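Local coordinates for protein PlyP35 (Listeria phage P35, PDB 6S3Y) that probably anchors a Listeria phage endolysin to the bacterial cell wall through a C-terminal binding domain with two SH3-related family regions, at residues Y63-K68 with H85-D90; D98-K103 with K127-P132; T35-T40 with V78-N83; G14-K19 with S27-K32. One frame throughout, in Å; residues are numbered along the deposited sequence.

Contact 1. Residues Y63-K68 with H85-D90; sequences YHSMAK and HAFCWD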
# COMPACT_ATOMS: atom_id res chain seq x y z
N TYR A 63 -2.58 -3.86 5.26
CA TYR A 63 -1.54 -3.72 6.31
C TYR A 63 -2.08 -2.89 7.45
O TYR A 63 -2.88 -1.98 7.21
CB TYR A 63 -0.30 -3.14 5.63
CG TYR A 63 0.95 -3.14 6.47
CD1 TYR A 63 1.80 -4.23 6.48
CD2 TYR A 63 1.30 -2.03 7.21
CE1 TYR A 63 2.99 -4.21 7.20
CE2 TYR A 63 2.48 -1.99 7.93
CZ TYR A 63 3.33 -3.09 7.91
OH TYR A 63 4.48 -3.05 8.64
N HIS A 64 -1.68 -3.20 8.68
CA HIS A 64 -2.35 -2.74 9.93
C HIS A 64 -2.34 -1.21 10.01
O HIS A 64 -3.34 -0.65 10.51
CB HIS A 64 -1.71 -3.38 11.16
CG HIS A 64 -0.39 -2.82 11.52
ND1 HIS A 64 0.78 -3.06 10.78
CD2 HIS A 64 -0.05 -2.00 12.51
CE1 HIS A 64 1.78 -2.41 11.34
NE2 HIS A 64 1.30 -1.77 12.40
N SER A 65 -1.28 -0.55 9.53
CA SER A 65 -1.17 0.94 9.65
C SER A 65 -2.09 1.64 8.66
O SER A 65 -2.27 2.84 8.74
CB SER A 65 0.26 1.37 9.55
OG SER A 65 0.81 1.05 8.28
N MSE A 66 -2.71 0.91 7.72
CA MSE A 66 -3.66 1.50 6.79
C MSE A 66 -5.12 1.33 7.25
O MSE A 66 -6.04 1.69 6.51
CB MSE A 66 -3.47 0.92 5.40
CG MSE A 66 -2.09 1.12 4.88
SE MSE A 66 -1.79 0.08 3.30
CE MSE A 66 0.07 0.58 2.92
N ALA A 67 -5.34 0.81 8.45
CA ALA A 67 -6.69 0.59 8.96
C ALA A 67 -6.76 1.01 10.42
O ALA A 67 -6.07 0.43 11.25
CB ALA A 67 -7.11 -0.86 8.81
N LYS A 68 -7.62 1.99 10.71
CA LYS A 68 -7.85 2.53 12.07
C LYS A 68 -9.14 1.89 12.61
O LYS A 68 -10.20 2.18 12.04
CB LYS A 68 -7.92 4.06 11.97
CG LYS A 68 -8.07 4.81 13.28
CD LYS A 68 -8.26 6.31 13.04
CE LYS A 68 -9.51 6.59 12.23
NZ LYS A 68 -9.76 8.03 12.01
N HIS A 85 -1.66 5.52 2.93
CA HIS A 85 -0.19 5.80 2.87
C HIS A 85 0.45 4.70 2.04
O HIS A 85 -0.22 3.67 1.77
CB HIS A 85 0.45 5.92 4.26
CG HIS A 85 0.77 4.62 4.93
ND1 HIS A 85 0.01 4.12 5.97
CD2 HIS A 85 1.75 3.70 4.71
CE1 HIS A 85 0.52 2.99 6.39
NE2 HIS A 85 1.58 2.71 5.63
N ALA A 86 1.68 4.91 1.61
CA ALA A 86 2.44 3.90 0.85
C ALA A 86 3.73 3.59 1.61
O ALA A 86 3.90 4.05 2.77
CB ALA A 86 2.67 4.42 -0.54
N PHE A 87 4.63 2.85 0.98
CA PHE A 87 5.93 2.46 1.55
C PHE A 87 6.96 2.53 0.44
O PHE A 87 6.58 2.34 -0.74
CB PHE A 87 5.90 1.04 2.08
CG PHE A 87 5.27 0.84 3.44
CD1 PHE A 87 5.71 1.54 4.54
CD2 PHE A 87 4.27 -0.11 3.61
CE1 PHE A 87 5.16 1.31 5.79
CE2 PHE A 87 3.73 -0.34 4.86
CZ PHE A 87 4.16 0.37 5.95
N CYS A 88 8.24 2.74 0.80
CA CYS A 88 9.38 2.30 -0.04
C CYS A 88 10.31 1.46 0.82
O CYS A 88 10.34 1.63 2.09
CB CYS A 88 10.08 3.47 -0.71
SG CYS A 88 10.65 4.72 0.47
N TRP A 89 11.05 0.55 0.18
CA TRP A 89 11.88 -0.45 0.89
C TRP A 89 13.32 -0.37 0.39
O TRP A 89 13.52 -0.12 -0.81
CB TRP A 89 11.31 -1.84 0.63
CG TRP A 89 9.98 -2.14 1.29
CD1 TRP A 89 9.78 -2.79 2.46
CD2 TRP A 89 8.68 -1.90 0.72
NE1 TRP A 89 8.44 -2.96 2.68
CE2 TRP A 89 7.74 -2.43 1.63
CE3 TRP A 89 8.20 -1.31 -0.46
CZ2 TRP A 89 6.36 -2.37 1.42
CZ3 TRP A 89 6.84 -1.25 -0.68
CH2 TRP A 89 5.94 -1.78 0.24
N ASP A 90 14.27 -0.72 1.25
CA ASP A 90 15.70 -0.68 0.85
C ASP A 90 16.06 -1.95 0.10
O ASP A 90 17.20 -2.07 -0.28
CB ASP A 90 16.61 -0.44 2.03
CG ASP A 90 16.81 -1.59 2.97
OD1 ASP A 90 15.98 -2.52 2.98
OD2 ASP A 90 17.77 -1.49 3.74

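Contact 2. Residues D98-K103 with K127-P132; sequences DFINLK and KTFYIP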
# COMPACT_ATOMS: atom_id res chain seq x y z
N ASP A 98 14.77 -2.14 5.99
CA ASP A 98 14.60 -0.69 6.20
C ASP A 98 13.50 -0.23 5.23
O ASP A 98 13.65 -0.40 4.00
CB ASP A 98 15.96 -0.01 6.03
CG ASP A 98 16.05 1.38 6.62
OD1 ASP A 98 15.09 1.81 7.26
OD2 ASP A 98 17.08 2.03 6.41
N PHE A 99 12.38 0.25 5.77
CA PHE A 99 11.27 0.76 4.94
C PHE A 99 10.81 2.09 5.53
O PHE A 99 10.97 2.30 6.74
CB PHE A 99 10.16 -0.30 4.83
CG PHE A 99 9.49 -0.67 6.13
CD1 PHE A 99 8.44 0.10 6.63
CD2 PHE A 99 9.90 -1.76 6.88
CE1 PHE A 99 7.79 -0.27 7.80
CE2 PHE A 99 9.28 -2.10 8.07
CZ PHE A 99 8.20 -1.37 8.52
N ILE A 100 10.28 2.94 4.66
CA ILE A 100 9.80 4.31 5.01
C ILE A 100 8.31 4.38 4.67
O ILE A 100 7.94 4.03 3.54
CB ILE A 100 10.63 5.36 4.27
CG1 ILE A 100 12.13 5.23 4.59
CG2 ILE A 100 10.10 6.75 4.57
CD1 ILE A 100 13.03 6.07 3.69
N ASN A 101 7.51 4.84 5.63
CA ASN A 101 6.09 5.21 5.46
C ASN A 101 6.04 6.49 4.63
O ASN A 101 6.54 7.51 5.12
CB ASN A 101 5.40 5.34 6.82
CG ASN A 101 3.92 5.67 6.70
OD1 ASN A 101 3.57 6.55 5.92
ND2 ASN A 101 3.06 5.00 7.46
N LEU A 102 5.54 6.44 3.39
CA LEU A 102 5.34 7.63 2.54
C LEU A 102 3.89 8.14 2.72
O LEU A 102 2.94 7.39 2.41
CB LEU A 102 5.64 7.28 1.10
CG LEU A 102 7.06 6.78 0.84
CD1 LEU A 102 7.26 6.38 -0.62
CD2 LEU A 102 8.08 7.85 1.19
N LYS A 103 3.74 9.38 3.16
CA LYS A 103 2.43 10.03 3.41
C LYS A 103 1.63 10.05 2.12
O LYS A 103 2.23 10.18 1.02
CB LYS A 103 2.62 11.45 3.98
CG LYS A 103 1.85 11.74 5.24
CD LYS A 103 1.75 13.24 5.59
CE LYS A 103 1.06 13.40 6.92
NZ LYS A 103 -0.38 13.04 6.87
N LYS A 127 21.34 5.82 0.46
CA LYS A 127 20.79 4.54 -0.03
C LYS A 127 19.61 4.74 -0.95
O LYS A 127 18.88 5.70 -0.71
CB LYS A 127 20.15 3.88 1.17
CG LYS A 127 20.69 2.50 1.41
CD LYS A 127 20.11 1.63 2.47
CE LYS A 127 19.38 2.17 3.67
NZ LYS A 127 19.07 0.99 4.50
N THR A 128 19.43 3.78 -1.85
CA THR A 128 18.29 3.71 -2.77
C THR A 128 17.15 2.98 -2.05
O THR A 128 17.42 1.89 -1.48
CB THR A 128 18.67 2.98 -4.06
OG1 THR A 128 19.85 3.59 -4.56
CG2 THR A 128 17.56 3.05 -5.09
N PHE A 129 15.94 3.54 -2.08
CA PHE A 129 14.72 2.80 -1.71
C PHE A 129 13.93 2.50 -2.99
O PHE A 129 14.21 3.10 -4.05
CB PHE A 129 13.92 3.57 -0.65
CG PHE A 129 14.58 3.60 0.70
CD1 PHE A 129 15.69 4.40 0.93
CD2 PHE A 129 14.11 2.79 1.74
CE1 PHE A 129 16.32 4.39 2.16
CE2 PHE A 129 14.72 2.82 2.99
CZ PHE A 129 15.82 3.60 3.18
N TYR A 130 13.00 1.55 -2.89
CA TYR A 130 12.22 1.07 -4.05
C TYR A 130 10.73 1.14 -3.71
O TYR A 130 10.35 0.82 -2.57
CB TYR A 130 12.64 -0.36 -4.43
CG TYR A 130 14.11 -0.46 -4.76
CD1 TYR A 130 14.58 -0.06 -6.01
CD2 TYR A 130 15.01 -0.92 -3.82
CE1 TYR A 130 15.93 -0.12 -6.31
CE2 TYR A 130 16.37 -0.97 -4.11
CZ TYR A 130 16.82 -0.61 -5.36
OH TYR A 130 18.15 -0.66 -5.62
N ILE A 131 9.96 1.57 -4.71
CA ILE A 131 8.47 1.66 -4.63
C ILE A 131 7.91 0.97 -5.87
O ILE A 131 8.36 1.20 -6.99
CB ILE A 131 8.01 3.12 -4.47
CG1 ILE A 131 6.50 3.20 -4.21
CG2 ILE A 131 8.45 3.99 -5.64
CD1 ILE A 131 6.00 4.60 -3.85
N PRO A 132 6.92 0.07 -5.71
CA PRO A 132 6.25 -0.55 -6.86
C PRO A 132 5.28 0.42 -7.55
O PRO A 132 4.76 1.34 -6.90
CB PRO A 132 5.54 -1.74 -6.21
CG PRO A 132 5.21 -1.24 -4.81
CD PRO A 132 6.37 -0.37 -4.42

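Contact 3. Residues T35-T40 with V78-N83; sequences TKVKLT and VNATIN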
# COMPACT_ATOMS: atom_id res chain seq x y z
N THR A 35 -12.37 5.74 3.77
CA THR A 35 -13.38 4.68 3.49
C THR A 35 -13.63 3.88 4.77
O THR A 35 -12.66 3.58 5.48
CB THR A 35 -12.93 3.75 2.37
OG1 THR A 35 -12.64 4.55 1.23
CG2 THR A 35 -13.99 2.72 2.01
N LYS A 36 -14.89 3.56 5.07
CA LYS A 36 -15.26 2.73 6.23
C LYS A 36 -15.48 1.29 5.74
O LYS A 36 -16.16 1.10 4.72
CB LYS A 36 -16.49 3.30 6.96
CG LYS A 36 -16.18 4.67 7.57
CD LYS A 36 -17.25 5.15 8.50
CE LYS A 36 -16.75 6.39 9.22
NZ LYS A 36 -17.69 6.73 10.29
N VAL A 37 -14.90 0.32 6.47
CA VAL A 37 -14.88 -1.10 6.03
C VAL A 37 -15.10 -1.99 7.23
O VAL A 37 -14.99 -1.53 8.41
CB VAL A 37 -13.55 -1.42 5.31
CG1 VAL A 37 -13.38 -0.60 4.04
CG2 VAL A 37 -12.34 -1.22 6.21
N LYS A 38 -15.34 -3.28 6.95
CA LYS A 38 -15.34 -4.33 7.99
C LYS A 38 -14.16 -5.27 7.69
O LYS A 38 -14.00 -5.67 6.53
CB LYS A 38 -16.69 -5.05 7.99
CG LYS A 38 -16.80 -6.15 9.07
CD LYS A 38 -18.08 -6.98 8.99
CE LYS A 38 -18.22 -7.76 7.70
NZ LYS A 38 -19.61 -8.22 7.51
N LEU A 39 -13.39 -5.61 8.71
CA LEU A 39 -12.15 -6.39 8.58
C LEU A 39 -12.09 -7.39 9.74
O LEU A 39 -12.82 -7.21 10.72
CB LEU A 39 -10.93 -5.45 8.61
CG LEU A 39 -10.77 -4.50 7.44
CD1 LEU A 39 -9.65 -3.51 7.70
CD2 LEU A 39 -10.53 -5.19 6.11
N THR A 40 -11.17 -8.34 9.67
CA THR A 40 -10.80 -9.22 10.80
C THR A 40 -9.28 -9.21 10.89
O THR A 40 -8.63 -9.28 9.82
CB THR A 40 -11.43 -10.61 10.63
OG1 THR A 40 -12.83 -10.44 10.46
CG2 THR A 40 -11.17 -11.50 11.81
N VAL A 78 -13.88 -6.32 13.09
CA VAL A 78 -13.74 -4.92 13.55
C VAL A 78 -14.31 -4.00 12.46
O VAL A 78 -14.39 -4.39 11.26
CB VAL A 78 -12.28 -4.57 13.89
CG1 VAL A 78 -11.78 -5.37 15.06
CG2 VAL A 78 -11.36 -4.73 12.71
N ASN A 79 -14.75 -2.81 12.88
CA ASN A 79 -15.16 -1.74 11.95
C ASN A 79 -13.98 -0.76 11.91
O ASN A 79 -13.46 -0.45 13.00
CB ASN A 79 -16.50 -1.15 12.35
CG ASN A 79 -17.50 -2.23 12.69
OD1 ASN A 79 -17.88 -3.08 11.87
ND2 ASN A 79 -17.89 -2.23 13.95
N ALA A 80 -13.52 -0.39 10.73
CA ALA A 80 -12.28 0.40 10.58
C ALA A 80 -12.45 1.46 9.51
O ALA A 80 -13.28 1.27 8.58
CB ALA A 80 -11.10 -0.50 10.25
N THR A 81 -11.65 2.52 9.63
CA THR A 81 -11.52 3.60 8.63
C THR A 81 -10.16 3.48 7.96
O THR A 81 -9.18 3.30 8.66
CB THR A 81 -11.71 4.96 9.33
OG1 THR A 81 -13.02 4.92 9.89
CG2 THR A 81 -11.55 6.13 8.36
N ILE A 82 -10.11 3.54 6.64
CA ILE A 82 -8.83 3.44 5.89
C ILE A 82 -7.99 4.70 6.12
O ILE A 82 -8.51 5.84 5.97
CB ILE A 82 -9.09 3.16 4.40
CG1 ILE A 82 -9.87 1.86 4.24
CG2 ILE A 82 -7.79 3.14 3.61
CD1 ILE A 82 -9.31 0.69 5.08
N ASN A 83 -6.74 4.48 6.48
CA ASN A 83 -5.65 5.49 6.58
C ASN A 83 -4.70 5.27 5.40
O ASN A 83 -3.88 4.33 5.45
CB ASN A 83 -4.97 5.38 7.95
CG ASN A 83 -3.81 6.32 8.09
OD1 ASN A 83 -3.99 7.52 8.04
ND2 ASN A 83 -2.61 5.80 8.25

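Contact 4. Residues G14-K19 with S27-K32; sequences GYFQDK and SVRQWK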
# COMPACT_ATOMS: atom_id res chain seq x y z
N GLY A 14 -5.43 3.24 0.63
CA GLY A 14 -4.89 2.03 1.28
C GLY A 14 -5.01 0.84 0.34
O GLY A 14 -5.93 0.82 -0.51
N TYR A 15 -4.14 -0.15 0.51
CA TYR A 15 -3.97 -1.25 -0.47
C TYR A 15 -4.59 -2.52 0.11
O TYR A 15 -4.04 -3.08 1.06
CB TYR A 15 -2.49 -1.36 -0.83
CG TYR A 15 -1.98 -0.08 -1.43
CD1 TYR A 15 -2.16 0.21 -2.77
CD2 TYR A 15 -1.41 0.89 -0.61
CE1 TYR A 15 -1.75 1.42 -3.29
CE2 TYR A 15 -0.99 2.10 -1.13
CZ TYR A 15 -1.16 2.37 -2.48
OH TYR A 15 -0.78 3.57 -3.00
N PHE A 16 -5.74 -2.92 -0.44
CA PHE A 16 -6.44 -4.18 -0.08
C PHE A 16 -6.03 -5.22 -1.12
O PHE A 16 -6.61 -5.23 -2.23
CB PHE A 16 -7.94 -3.91 0.01
CG PHE A 16 -8.80 -5.01 0.56
CD1 PHE A 16 -8.65 -5.47 1.86
CD2 PHE A 16 -9.82 -5.55 -0.21
CE1 PHE A 16 -9.50 -6.43 2.38
CE2 PHE A 16 -10.67 -6.51 0.30
CZ PHE A 16 -10.51 -6.94 1.59
N GLN A 17 -4.99 -5.98 -0.82
CA GLN A 17 -4.30 -6.86 -1.81
C GLN A 17 -4.89 -8.27 -1.76
O GLN A 17 -5.50 -8.62 -0.74
CB GLN A 17 -2.78 -6.88 -1.51
CG GLN A 17 -2.10 -5.52 -1.57
CD GLN A 17 -2.22 -4.85 -2.92
OE1 GLN A 17 -3.04 -3.95 -3.13
NE2 GLN A 17 -1.41 -5.31 -3.87
N ASP A 18 -4.69 -9.06 -2.82
CA ASP A 18 -5.23 -10.45 -2.88
C ASP A 18 -4.41 -11.38 -1.98
O ASP A 18 -4.85 -12.52 -1.78
CB ASP A 18 -5.33 -10.94 -4.33
CG ASP A 18 -4.02 -11.04 -5.09
OD1 ASP A 18 -3.00 -10.53 -4.61
OD2 ASP A 18 -4.04 -11.62 -6.18
N LYS A 19 -3.28 -10.91 -1.45
CA LYS A 19 -2.39 -11.66 -0.54
C LYS A 19 -1.87 -10.72 0.52
O LYS A 19 -1.77 -9.52 0.25
CB LYS A 19 -1.15 -12.16 -1.28
CG LYS A 19 -1.43 -13.01 -2.49
CD LYS A 19 -0.26 -13.17 -3.40
CE LYS A 19 -0.69 -13.87 -4.67
NZ LYS A 19 0.50 -14.12 -5.52
N SER A 27 -4.20 -5.62 -6.38
CA SER A 27 -5.15 -4.85 -5.55
C SER A 27 -6.56 -5.40 -5.79
O SER A 27 -7.04 -5.39 -6.91
CB SER A 27 -5.06 -3.38 -5.84
OG SER A 27 -3.80 -2.89 -5.41
N VAL A 28 -7.20 -5.92 -4.75
CA VAL A 28 -8.66 -6.22 -4.77
C VAL A 28 -9.41 -4.88 -4.67
O VAL A 28 -10.37 -4.70 -5.41
CB VAL A 28 -9.02 -7.18 -3.63
CG1 VAL A 28 -10.52 -7.38 -3.53
CG2 VAL A 28 -8.32 -8.52 -3.80
N ARG A 29 -8.97 -3.99 -3.79
CA ARG A 29 -9.46 -2.59 -3.69
C ARG A 29 -8.27 -1.67 -3.42
O ARG A 29 -7.36 -2.06 -2.67
CB ARG A 29 -10.46 -2.39 -2.55
CG ARG A 29 -11.78 -3.13 -2.74
CD ARG A 29 -12.68 -2.55 -3.79
NE ARG A 29 -13.97 -3.24 -3.83
CZ ARG A 29 -14.24 -4.29 -4.59
NH1 ARG A 29 -13.32 -4.82 -5.37
NH2 ARG A 29 -15.44 -4.83 -4.61
N GLN A 30 -8.31 -0.46 -3.97
CA GLN A 30 -7.51 0.69 -3.54
C GLN A 30 -8.50 1.66 -2.93
O GLN A 30 -9.10 2.45 -3.67
CB GLN A 30 -6.68 1.18 -4.73
CG GLN A 30 -5.51 0.24 -5.01
CD GLN A 30 -4.58 0.71 -6.09
OE1 GLN A 30 -4.68 1.83 -6.58
NE2 GLN A 30 -3.69 -0.18 -6.51
N TRP A 31 -8.70 1.55 -1.63
CA TRP A 31 -9.73 2.29 -0.88
C TRP A 31 -9.22 3.71 -0.60
O TRP A 31 -8.18 3.85 0.08
CB TRP A 31 -10.07 1.58 0.43
CG TRP A 31 -11.00 0.41 0.32
CD1 TRP A 31 -12.14 0.28 -0.43
CD2 TRP A 31 -10.92 -0.79 1.11
NE1 TRP A 31 -12.74 -0.92 -0.18
CE2 TRP A 31 -12.03 -1.59 0.78
CE3 TRP A 31 -10.02 -1.25 2.08
CZ2 TRP A 31 -12.26 -2.83 1.36
CZ3 TRP A 31 -10.25 -2.47 2.68
CH2 TRP A 31 -11.36 -3.24 2.32
N LYS A 32 -9.99 4.71 -1.03
CA LYS A 32 -9.71 6.14 -0.73
C LYS A 32 -9.57 6.33 0.78
O LYS A 32 -10.33 5.70 1.55
CB LYS A 32 -10.85 7.00 -1.31
CG LYS A 32 -10.53 8.48 -1.35
CD LYS A 32 -11.62 9.29 -2.03
CE LYS A 32 -12.99 9.09 -1.40
NZ LYS A 32 -14.04 9.90 -2.06

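Contact 1. Residues Y63-K68 with H85-D90
A 3-10 turn at 64-66 brings M66 up to H85 in strand 78-89, with M66 and H85 6.8 Å apart between CA atoms; M66 N bonds back to Y63 O within the turn. The first of two meetings is aromatic. F87 drives its CE2-CZ edge onto one face of the Y63 ring, a T-shaped pair with centroids 5.2 Å apart and planes at 86°. Y63 reaches it because its CG stands opposite the backbone N (chi1 -170°), which swings the phenol out to F87. The second is M66, a selenomethionine standing in for methionine, whose extended chain runs across the H85 imidazole at about a right angle. Its methyl CE makes a CH-pi contact over the ring face, 4.1 Å from the H85 centroid, while SE stands higher above the same ring. M66 CE also rests 3.3 Å from H85 O and touches F87 CE2 at 4.2 Å. Further out, W46 and F99 meet Y63 and F87 edge-to-face, and N83 ND2 bonds S65 O. Four of the five touching residues are buried, so the contact probably rests largely on dispersion and ring packing between segments of the two family regions.

Contact 2. Residues D98-K103 with K127-P132
I100 CD1 sits squarely over the centre of the F129 ring, 3.7 Å from the centroid and only 11° off the ring normal, a CH-pi contact between two strands of the second SH3-like region. The strands 99-103 and 128-132 are not paired with each other; they face each other at 54°, with axes 8.4 Å apart at closest, and side chains do most of the joining. I100 carries CG1 away from its carbonyl carbon (chi1 -57°) and continues nearly straight to CD1, which lets the methyl end on the ring. Beside it D98 O approaches F129 CE2 at 3.5 Å, and at the far end of the strands L102 CD1 meets I131 CD1 at 3.9 Å. Around this apolar core, C88 touches I100, L102 and F129, F122 packs on I100, and I10 touches both L102 and I131. The polar margin is a charge network: D98 also forms a salt bridge with R125, and K127 a second one with D90, so two acids and two bases alternate and probably stabilise one another's charges. In the bond between the segments, K127 NZ lies 2.9 Å from D98 OD2, on the anti lone pair that points away from OD1.

Contact 3. Residues T35-T40 with V78-N83
V37 and A80 form a hydrogen-bonded pair at the middle of two antiparallel strands, 36-40 and 78-82, whose axes approach to 4.7 Å. Five backbone bonds join the segments, from I82 N to T35 O at one end to V78 N to L39 O, 2.7 Å, at the other. Between them the CA hydrogens of K36, K38, N79 and T81 lean on opposing carbonyl oxygens. The side chains alternate between two faces. On the face of V37, L39, V78 and A80, the small A80 leaves room for its larger neighbours: L39 CD1 and V37 CG2 both come down over A80 CB, at 4.2 and 4.3 Å. V37 CG2 is wedged between backbone N and carbonyl carbon, and from there it also meets I82 CD1 at 3.8 Å, the two side chains crossing at about a right angle. V78 CG2 lies against L39 O at 3.5 Å. W31 touches V37 and I82, and I62 touches L39 and I82, covering this apolar face. The face of K36, K38, N79 and T81 is more polar: K36 runs alongside T81, pointing the same way, with K36 CG 3.9 Å from T81 OG1. T35 OG1 is hydrogen-bonded to K32 O. Strand 78-89 lies between 36-41 and 67-72 in a curled antiparallel sheet, consistent with the SH3-like fold of this family.

Contact 4. Residues G14-K19 with S27-K32
F16 lies against W31 in an antiparallel beta hairpin of strands 6-17 and 27-32 that carries a classic beta bulge, V28 and R29 both facing F16. The tight side is the face of F16 and W31: an offset stack with centroids 4.3 Å apart and planes at 28°, W31 CH2 standing over the centre of the phenylalanine ring. F16 places CG opposite its backbone N (chi1 -171°), which lays the ring against the indole while CB touches the six-membered ring too. V28 CG1 closes in at 3.9 Å from F16 CD2, and I62 and L39 of the neighbouring sheet cover F16 further. At the bulge one acceptor is gripped twice, F16 O taking V28 N at 2.7 Å and R29 N at 3.1 Å. The looser margin is partly exposed: V28 CG2 rests on D18 CA and CB, D18 OD1 turns to K26 N, and R29 bends away to a salt bridge with D53. The face of Y15 and Q30 is polar but well bonded. There Q30 CG meets Y15 CD1 at 4.0 Å, and Q30 NE2 donates to S27 OG. That S27 hydroxyl in turn gives its hydrogen to Q17 OE1 at 2.6 Å, in the amide plane and on a lone pair of the oxygen.

In the fold
Strand 78-89 runs through contacts 1 and 3 and neighbours 99-103 of contact 2. Its early part pairs with 36-41 in contact 3, and its later part lies beside 99-103. Contact 1 sits between, with centres about 15 Å from contact 3 and about 10 Å from contact 2; K68 O to T81 N (2.8 Å) and W89 O to Y130 N (2.7 Å) are probable hydrogen bonds tying it to each. Contacts 2 and 3 lie about 25 Å apart between centres, on opposite sides of the chain's centre. Contact 4 touches both contacts 1 and 3: Y15 meets H85 and M66, while W31 meets V37 and I82. The centre of contact 4 is about 12 Å from those of contacts 1 and 3.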